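PDB 5F7U: cycloalternan-forming enzyme from Listeria monocytogenes serovar 1/2a, which belongs to glycoside hydrolase family 31 and joins a TIM-barrel domain to several beta-rich domains, among them a carbohydrate-binding module. Local coordinates for residues Val128-Ala140 / Asp144-Leu156. The protein carries 1 engineered substitution. Numbering follows the deposited sequence. Where two conformers were deposited one is given.
Sequences VDNGDSITLNMTA and DFSPKLYLSFEDL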
ATOM      1  N   VAL A 128     -37.044  16.615  -5.729  1.00 17.60           N
ATOM      2  CA  VAL A 128     -37.312  16.559  -7.168  1.00 17.97           C
ATOM      3  C   VAL A 128     -36.549  15.351  -7.731  1.00 17.40           C
ATOM      4  O   VAL A 128     -35.322  15.299  -7.673  1.00 16.84           O
ATOM      5  CB  VAL A 128     -36.873  17.859  -7.883  1.00 18.24           C
ATOM      6  CG1 VAL A 128     -37.157  17.760  -9.372  1.00 18.93           C
ATOM      7  CG2 VAL A 128     -37.576  19.082  -7.292  1.00 19.03           C
ATOM      8  N   ASP A 129     -37.287  14.370  -8.246  1.00 17.47           N
ATOM      9  CA  ASP A 129     -36.663  13.176  -8.790  1.00 17.25           C
ATOM     10  C   ASP A 129     -36.606  13.331 -10.298  1.00 17.43           C
ATOM     11  O   ASP A 129     -37.647  13.355 -10.978  1.00 18.00           O
ATOM     12  CB  ASP A 129     -37.443  11.921  -8.380  1.00 17.87           C
ATOM     13  CG  ASP A 129     -36.837  10.640  -8.940  1.00 18.20           C
ATOM     14  OD1 ASP A 129     -35.849  10.702  -9.717  1.00 17.99           O
ATOM     15  OD2 ASP A 129     -37.366   9.568  -8.602  1.00 18.51           O
ATOM     16  N   ASN A 130     -35.385  13.461 -10.804  1.00 17.38           N
ATOM     17  CA  ASN A 130     -35.176  13.684 -12.235  1.00 18.25           C
ATOM     18  C   ASN A 130     -34.850  12.401 -13.016  1.00 18.88           C
ATOM     19  O   ASN A 130     -34.500  12.470 -14.197  1.00 20.14           O
ATOM     20  CB  ASN A 130     -34.099  14.750 -12.453  1.00 17.58           C
ATOM     21  CG  ASN A 130     -34.535  16.125 -11.972  1.00 17.76           C
ATOM     22  OD1 ASN A 130     -33.866  16.741 -11.110  1.00 17.76           O
ATOM     23  ND2 ASN A 130     -35.644  16.602 -12.480  1.00 17.86           N
ATOM     24  N   GLY A 131     -34.943  11.244 -12.372  1.00 18.74           N
ATOM     25  CA  GLY A 131     -34.778   9.968 -13.076  1.00 19.17           C
ATOM     26  C   GLY A 131     -33.355   9.431 -13.072  1.00 19.00           C
ATOM     27  O   GLY A 131     -33.155   8.225 -12.902  1.00 19.16           O
ATOM     28  N   ASP A 132     -32.363  10.307 -13.246  1.00 18.45           N
ATOM     29  CA  ASP A 132     -30.949   9.903 -13.193  1.00 17.98           C
ATOM     30  C   ASP A 132     -30.236  10.627 -12.049  1.00 17.12           C
ATOM     31  O   ASP A 132     -28.999  10.583 -11.928  1.00 16.65           O
ATOM     32  CB  ASP A 132     -30.256  10.202 -14.534  1.00 19.35           C
ATOM     33  CG  ASP A 132     -30.310  11.693 -14.930  1.00 20.52           C
ATOM     34  OD1 ASP A 132     -30.949  12.521 -14.234  1.00 20.38           O
ATOM     35  OD2 ASP A 132     -29.699  12.043 -15.969  1.00 21.54           O
ATOM     36  N   SER A 133     -31.034  11.307 -11.234  1.00 16.68           N
ATOM     37  CA  SER A 133     -30.537  12.146 -10.141  1.00 16.48           C
ATOM     38  C   SER A 133     -31.717  12.657  -9.336  1.00 16.53           C
ATOM     39  O   SER A 133     -32.803  12.867  -9.883  1.00 17.16           O
ATOM     40  CB  SER A 133     -29.754  13.347 -10.700  1.00 16.48           C
ATOM     41  OG  SER A 133     -29.472  14.275  -9.669  1.00 16.78           O
ATOM     42  N   ILE A 134     -31.484  12.892  -8.043  1.00 16.01           N
ATOM     43  CA  ILE A 134     -32.512  13.458  -7.167  1.00 16.16           C
ATOM     44  C   ILE A 134     -31.986  14.772  -6.595  1.00 15.83           C
ATOM     45  O   ILE A 134     -30.837  14.832  -6.150  1.00 15.43           O
ATOM     46  CB  ILE A 134     -32.850  12.487  -6.012  1.00 16.49           C
ATOM     47  CG1 ILE A 134     -33.382  11.158  -6.564  1.00 17.09           C
ATOM     48  CG2 ILE A 134     -33.875  13.109  -5.055  1.00 16.57           C
ATOM     49  CD1 ILE A 134     -33.414  10.070  -5.514  1.00 18.31           C
ATOM     50  N   THR A 135     -32.813  15.816  -6.597  1.00 16.02           N
ATOM     51  CA  THR A 135     -32.452  17.088  -5.967  1.00 16.14           C
ATOM     52  C   THR A 135     -33.187  17.215  -4.653  1.00 16.64           C
ATOM     53  O   THR A 135     -34.416  17.068  -4.607  1.00 17.02           O
ATOM     54  CB  THR A 135     -32.880  18.275  -6.856  1.00 16.62           C
ATOM     55  OG1 THR A 135     -32.263  18.137  -8.139  1.00 16.73           O
ATOM     56  CG2 THR A 135     -32.522  19.645  -6.219  1.00 16.72           C
ATOM     57  N   LEU A 136     -32.450  17.531  -3.592  1.00 16.36           N
ATOM     58  CA  LEU A 136     -33.091  17.915  -2.335  1.00 17.19           C
ATOM     59  C   LEU A 136     -32.963  19.425  -2.206  1.00 17.29           C
ATOM     60  O   LEU A 136     -31.860  19.940  -2.080  1.00 16.90           O
ATOM     61  CB  LEU A 136     -32.419  17.205  -1.149  1.00 17.44           C
ATOM     62  CG  LEU A 136     -32.270  15.674  -1.208  1.00 18.14           C
ATOM     63  CD1 LEU A 136     -31.587  15.154   0.058  1.00 18.76           C
ATOM     64  CD2 LEU A 136     -33.608  14.977  -1.382  1.00 18.96           C
ATOM     65  N   ASN A 137     -34.090  20.129  -2.292  1.00 17.94           N
ATOM     66  CA  ASN A 137     -34.109  21.575  -2.091  1.00 18.33           C
ATOM     67  C   ASN A 137     -34.125  21.843  -0.604  1.00 18.38           C
ATOM     68  O   ASN A 137     -34.956  21.275   0.120  1.00 18.43           O
ATOM     69  CB  ASN A 137     -35.318  22.182  -2.796  1.00 19.59           C
ATOM     70  CG  ASN A 137     -35.186  22.125  -4.305  1.00 20.06           C
ATOM     71  OD1 ASN A 137     -34.263  22.704  -4.875  1.00 20.58           O
ATOM     72  ND2 ASN A 137     -36.108  21.446  -4.953  1.00 20.38           N
ATOM     73  N   MET A 138     -33.223  22.708  -0.146  0.50 18.37           N
ATOM     74  CA  MET A 138     -33.002  22.880   1.280  0.50 18.47           C
ATOM     75  C   MET A 138     -33.103  24.318   1.754  0.50 18.87           C
ATOM     76  O   MET A 138     -32.913  25.255   0.971  0.50 18.74           O
ATOM     77  CB  MET A 138     -31.633  22.314   1.653  0.50 18.29           C
ATOM     78  CG  MET A 138     -31.565  20.811   1.506  0.50 18.42           C
ATOM     79  SD  MET A 138     -29.877  20.212   1.401  0.50 18.81           S
ATOM     80  CE  MET A 138     -30.157  18.528   1.936  0.50 18.09           C
ATOM     81  N   THR A 139     -33.417  24.478   3.038  1.00 19.04           N
ATOM     82  CA  THR A 139     -33.259  25.775   3.717  1.00 19.55           C
ATOM     83  C   THR A 139     -31.906  25.765   4.418  1.00 18.92           C
ATOM     84  O   THR A 139     -31.291  24.707   4.581  1.00 18.37           O
ATOM     85  CB  THR A 139     -34.363  26.076   4.730  1.00 20.43           C
ATOM     86  OG1 THR A 139     -34.554  24.937   5.577  1.00 20.34           O
ATOM     87  CG2 THR A 139     -35.650  26.414   4.004  1.00 21.20           C
ATOM     88  N   ALA A 140     -31.438  26.946   4.796  1.00 19.20           N
ATOM     89  CA  ALA A 140     -30.163  27.111   5.481  1.00 19.17           C
ATOM     90  C   ALA A 140     -30.390  27.700   6.872  1.00 20.02           C
ATOM     91  O   ALA A 140     -31.372  28.410   7.120  1.00 20.48           O
ATOM     92  CB  ALA A 140     -29.236  28.000   4.662  1.00 19.04           C
ATOM     93  N   ASP A 144     -28.836  33.936   3.080  1.00 27.38           N
ATOM     94  CA  ASP A 144     -29.943  33.982   2.113  1.00 27.85           C
ATOM     95  C   ASP A 144     -29.805  33.018   0.923  1.00 25.94           C
ATOM     96  O   ASP A 144     -30.443  33.216  -0.114  1.00 25.75           O
ATOM     97  CB  ASP A 144     -30.174  35.421   1.630  1.00 31.29           C
ATOM     98  CG  ASP A 144     -28.933  36.039   0.987  1.00 33.29           C
ATOM     99  OD1 ASP A 144     -27.981  35.302   0.603  1.00 33.55           O
ATOM    100  OD2 ASP A 144     -28.907  37.292   0.883  1.00 36.31           O
ATOM    101  N   PHE A 145     -28.988  31.971   1.061  1.00 23.48           N
ATOM    102  CA  PHE A 145     -28.833  31.010  -0.035  1.00 22.25           C
ATOM    103  C   PHE A 145     -30.033  30.069  -0.115  1.00 21.98           C
ATOM    104  O   PHE A 145     -30.752  29.913   0.862  1.00 21.95           O
ATOM    105  CB  PHE A 145     -27.573  30.149   0.155  1.00 21.13           C
ATOM    106  CG  PHE A 145     -26.262  30.880  -0.010  1.00 21.30           C
ATOM    107  CD1 PHE A 145     -26.184  32.176  -0.534  1.00 22.19           C
ATOM    108  CD2 PHE A 145     -25.073  30.230   0.333  1.00 20.64           C
ATOM    109  CE1 PHE A 145     -24.946  32.820  -0.674  1.00 22.66           C
ATOM    110  CE2 PHE A 145     -23.842  30.862   0.180  1.00 21.25           C
ATOM    111  CZ  PHE A 145     -23.777  32.160  -0.312  1.00 21.70           C
ATOM    112  N   SER A 146     -30.231  29.450  -1.282  0.50 21.50           N
ATOM    113  CA  SER A 146     -31.192  28.357  -1.445  0.50 21.23           C
ATOM    114  C   SER A 146     -30.454  27.075  -1.827  0.50 20.20           C
ATOM    115  O   SER A 146     -30.413  26.714  -3.013  0.50 20.32           O
ATOM    116  CB  SER A 146     -32.243  28.704  -2.495  0.50 21.90           C
ATOM    117  OG  SER A 146     -32.897  29.911  -2.162  0.50 22.58           O
ATOM    118  N   PRO A 147     -29.857  26.385  -0.830  1.00 19.61           N
ATOM    119  CA  PRO A 147     -29.028  25.201  -1.149  1.00 18.45           C
ATOM    120  C   PRO A 147     -29.762  24.046  -1.816  1.00 18.19           C
ATOM    121  O   PRO A 147     -30.967  23.861  -1.619  1.00 18.01           O
ATOM    122  CB  PRO A 147     -28.452  24.759   0.190  1.00 18.45           C
ATOM    123  CG  PRO A 147     -29.152  25.529   1.239  1.00 19.26           C
ATOM    124  CD  PRO A 147     -29.898  26.659   0.624  1.00 19.65           C
ATOM    125  N   LYS A 148     -29.014  23.310  -2.627  1.00 17.45           N
ATOM    126  CA  LYS A 148     -29.516  22.083  -3.242  1.00 17.45           C
ATOM    127  C   LYS A 148     -28.490  21.007  -3.033  1.00 16.44           C
ATOM    128  O   LYS A 148     -27.305  21.230  -3.294  1.00 16.03           O
ATOM    129  CB  LYS A 148     -29.711  22.272  -4.742  1.00 18.65           C
ATOM    130  CG  LYS A 148     -30.872  23.198  -5.095  1.00 20.55           C
ATOM    131  CD  LYS A 148     -30.839  23.457  -6.591  1.00 22.04           C
ATOM    132  CE  LYS A 148     -31.814  24.551  -7.009  1.00 24.37           C
ATOM    133  NZ  LYS A 148     -33.152  23.952  -7.265  1.00 26.01           N
ATOM    134  N   LEU A 149     -28.949  19.852  -2.547  1.00 15.56           N
ATOM    135  CA  LEU A 149     -28.111  18.663  -2.445  1.00 14.99           C
ATOM    136  C   LEU A 149     -28.569  17.657  -3.499  1.00 14.92           C
ATOM    137  O   LEU A 149     -29.729  17.253  -3.505  1.00 15.22           O
ATOM    138  CB  LEU A 149     -28.210  18.045  -1.061  1.00 15.04           C
ATOM    139  CG  LEU A 149     -27.390  16.765  -0.836  1.00 14.96           C
ATOM    140  CD1 LEU A 149     -25.883  17.000  -1.004  1.00 14.69           C
ATOM    141  CD2 LEU A 149     -27.673  16.238   0.563  1.00 15.43           C
ATOM    142  N   TYR A 150     -27.639  17.236  -4.345  1.00 14.81           N
ATOM    143  CA  TYR A 150     -27.946  16.298  -5.418  1.00 15.29           C
ATOM    144  C   TYR A 150     -27.445  14.918  -5.078  1.00 15.13           C
ATOM    145  O   TYR A 150     -26.295  14.761  -4.675  1.00 14.91           O
ATOM    146  CB  TYR A 150     -27.251  16.733  -6.699  1.00 15.59           C
ATOM    147  CG  TYR A 150     -27.720  18.055  -7.189  1.00 16.51           C
ATOM    148  CD1 TYR A 150     -28.855  18.152  -7.996  1.00 17.29           C
ATOM    149  CD2 TYR A 150     -27.015  19.214  -6.878  1.00 16.84           C
ATOM    150  CE1 TYR A 150     -29.282  19.387  -8.461  1.00 18.11           C
ATOM    151  CE2 TYR A 150     -27.438  20.452  -7.344  1.00 17.86           C
ATOM    152  CZ  TYR A 150     -28.568  20.527  -8.117  1.00 18.06           C
ATOM    153  OH  TYR A 150     -28.977  21.741  -8.598  1.00 19.35           O
ATOM    154  N   LEU A 151     -28.304  13.925  -5.289  1.00 15.00           N
ATOM    155  CA  LEU A 151     -27.951  12.529  -5.050  1.00 14.79           C
ATOM    156  C   LEU A 151     -27.975  11.808  -6.381  1.00 14.84           C
ATOM    157  O   LEU A 151     -28.911  11.969  -7.156  1.00 14.79           O
ATOM    158  CB  LEU A 151     -28.953  11.858  -4.103  1.00 15.45           C
ATOM    159  CG  LEU A 151     -29.368  12.561  -2.811  1.00 16.07           C
ATOM    160  CD1 LEU A 151     -30.375  11.720  -2.043  1.00 16.96           C
ATOM    161  CD2 LEU A 151     -28.163  12.853  -1.931  1.00 15.69           C
ATOM    162  N   SER A 152     -26.942  11.004  -6.623  1.00 14.92           N
ATOM    163  CA  SER A 152     -26.896  10.148  -7.791  1.00 15.12           C
ATOM    164  C   SER A 152     -26.180   8.857  -7.431  1.00 15.18           C
ATOM    165  O   SER A 152     -25.494   8.776  -6.401  1.00 15.24           O
ATOM    166  CB  SER A 152     -26.206  10.848  -8.976  1.00 15.21           C
ATOM    167  OG  SER A 152     -24.874  11.228  -8.653  1.00 15.36           O
ATOM    168  N   PHE A 153     -26.331   7.854  -8.289  1.00 15.70           N
ATOM    169  CA  PHE A 153     -25.694   6.562  -8.060  1.00 15.68           C
ATOM    170  C   PHE A 153     -24.607   6.311  -9.073  1.00 16.00           C
ATOM    171  O   PHE A 153     -24.879   6.085 -10.233  1.00 16.47           O
ATOM    172  CB  PHE A 153     -26.761   5.449  -8.064  1.00 16.11           C
ATOM    173  CG  PHE A 153     -27.670   5.509  -6.871  1.00 16.13           C
ATOM    174  CD1 PHE A 153     -27.257   4.992  -5.639  1.00 16.20           C
ATOM    175  CD2 PHE A 153     -28.917   6.155  -6.951  1.00 16.37           C
ATOM    176  CE1 PHE A 153     -28.084   5.078  -4.511  1.00 16.32           C
ATOM    177  CE2 PHE A 153     -29.740   6.243  -5.829  1.00 16.71           C
ATOM    178  CZ  PHE A 153     -29.324   5.705  -4.607  1.00 16.65           C
ATOM    179  N   GLU A 154     -23.358   6.364  -8.626  1.00 15.53           N
ATOM    180  CA  GLU A 154     -22.236   5.949  -9.473  1.00 16.41           C
ATOM    181  C   GLU A 154     -22.405   4.467  -9.851  1.00 16.65           C
ATOM    182  O   GLU A 154     -22.106   4.064 -10.970  1.00 16.95           O
ATOM    183  CB  GLU A 154     -20.906   6.230  -8.753  1.00 16.36           C
ATOM    184  CG  GLU A 154     -19.649   5.994  -9.592  1.00 17.90           C
ATOM    185  CD  GLU A 154     -19.213   4.542  -9.653  1.00 18.84           C
ATOM    186  OE1 GLU A 154     -19.558   3.763  -8.737  1.00 19.21           O
ATOM    187  OE2 GLU A 154     -18.531   4.151 -10.620  1.00 19.73           O
ATOM    188  N   ASP A 155     -22.906   3.680  -8.902  1.00 16.57           N
ATOM    189  CA  ASP A 155     -23.457   2.355  -9.176  1.00 16.89           C
ATOM    190  C   ASP A 155     -24.533   2.101  -8.135  1.00 16.65           C
ATOM    191  O   ASP A 155     -24.735   2.919  -7.237  1.00 16.48           O
ATOM    192  CB  ASP A 155     -22.348   1.264  -9.160  1.00 17.82           C
ATOM    193  CG  ASP A 155     -22.737  -0.018  -9.919  1.00 18.98           C
ATOM    194  OD1 ASP A 155     -23.904  -0.187 -10.394  1.00 19.43           O
ATOM    195  OD2 ASP A 155     -21.858  -0.908 -10.051  1.00 20.07           O
ATOM    196  N   LEU A 156     -25.246   0.985  -8.247  1.00 17.18           N
ATOM    197  CA  LEU A 156     -26.349   0.733  -7.323  1.00 17.35           C
ATOM    198  C   LEU A 156     -25.884   0.616  -5.862  1.00 16.88           C
ATOM    199  O   LEU A 156     -26.680   0.760  -4.941  1.00 16.68           O
ATOM    200  CB  LEU A 156     -27.169  -0.473  -7.777  1.00 18.42           C
ATOM    201  CG  LEU A 156     -27.772  -0.333  -9.191  1.00 19.27           C
ATOM    202  CD1 LEU A 156     -28.625  -1.550  -9.491  1.00 20.65           C
ATOM    203  CD2 LEU A 156     -28.584   0.957  -9.327  1.00 19.17           C
TER
HETATM  204  O   HOH W   1     -28.478   8.375 -10.127  1.00 13.76           O
HETATM  205  O   HOH W   2     -33.138  25.051  -3.292  1.00 31.51           O
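K148 NZ donates to N137 OD1 over 2.9 Å, in the plane of the amide. The lysine runs alongside the asparagine and bends only at its last torsion (chi4 -87°), which brings the ammonium back to the carbonyl oxygen; S126 OG on the preceding strand takes ND2, so the amide's rotation is fixed from both ends. Long and amphipathic, the lysine suits a partly exposed pair: its CG also lies 4.1 Å from T135 CG2. On the same face T135 OG1 comes obliquely to the ring of Y150, 3.2 Å from CE1, while Y150 OH is hydrogen-bonded to the backbone O of E169.

The other face is apolar. L136 CD1 sits 4.1 Å from L149 CD2 and 4.2 Å from L151 CD1, and the extended M138, in the conformer given, crosses L149. Apolar chains suit this buried face, where L149 meets M161, L163 and Y203, L151 meets M161 and M205, and M138 meets Y203. P147 has no N-H to give, yet its carbonyl accepts from M138 N, and its ring packs on M138 CB and A140.

Between the two faces, I134 with L151 and L136 with L149 form reciprocal, nearly straight backbone bonds, such as L151 N to I134 O at 2.8 Å. Strands 134-140 and 148-153, their directions 161° apart, thus make an antiparallel beta hairpin, flanked by strands 106-129 and 158-164, consistent with the beta-rich, galactose mutarotase-like N-terminal part of family 31 enzymes.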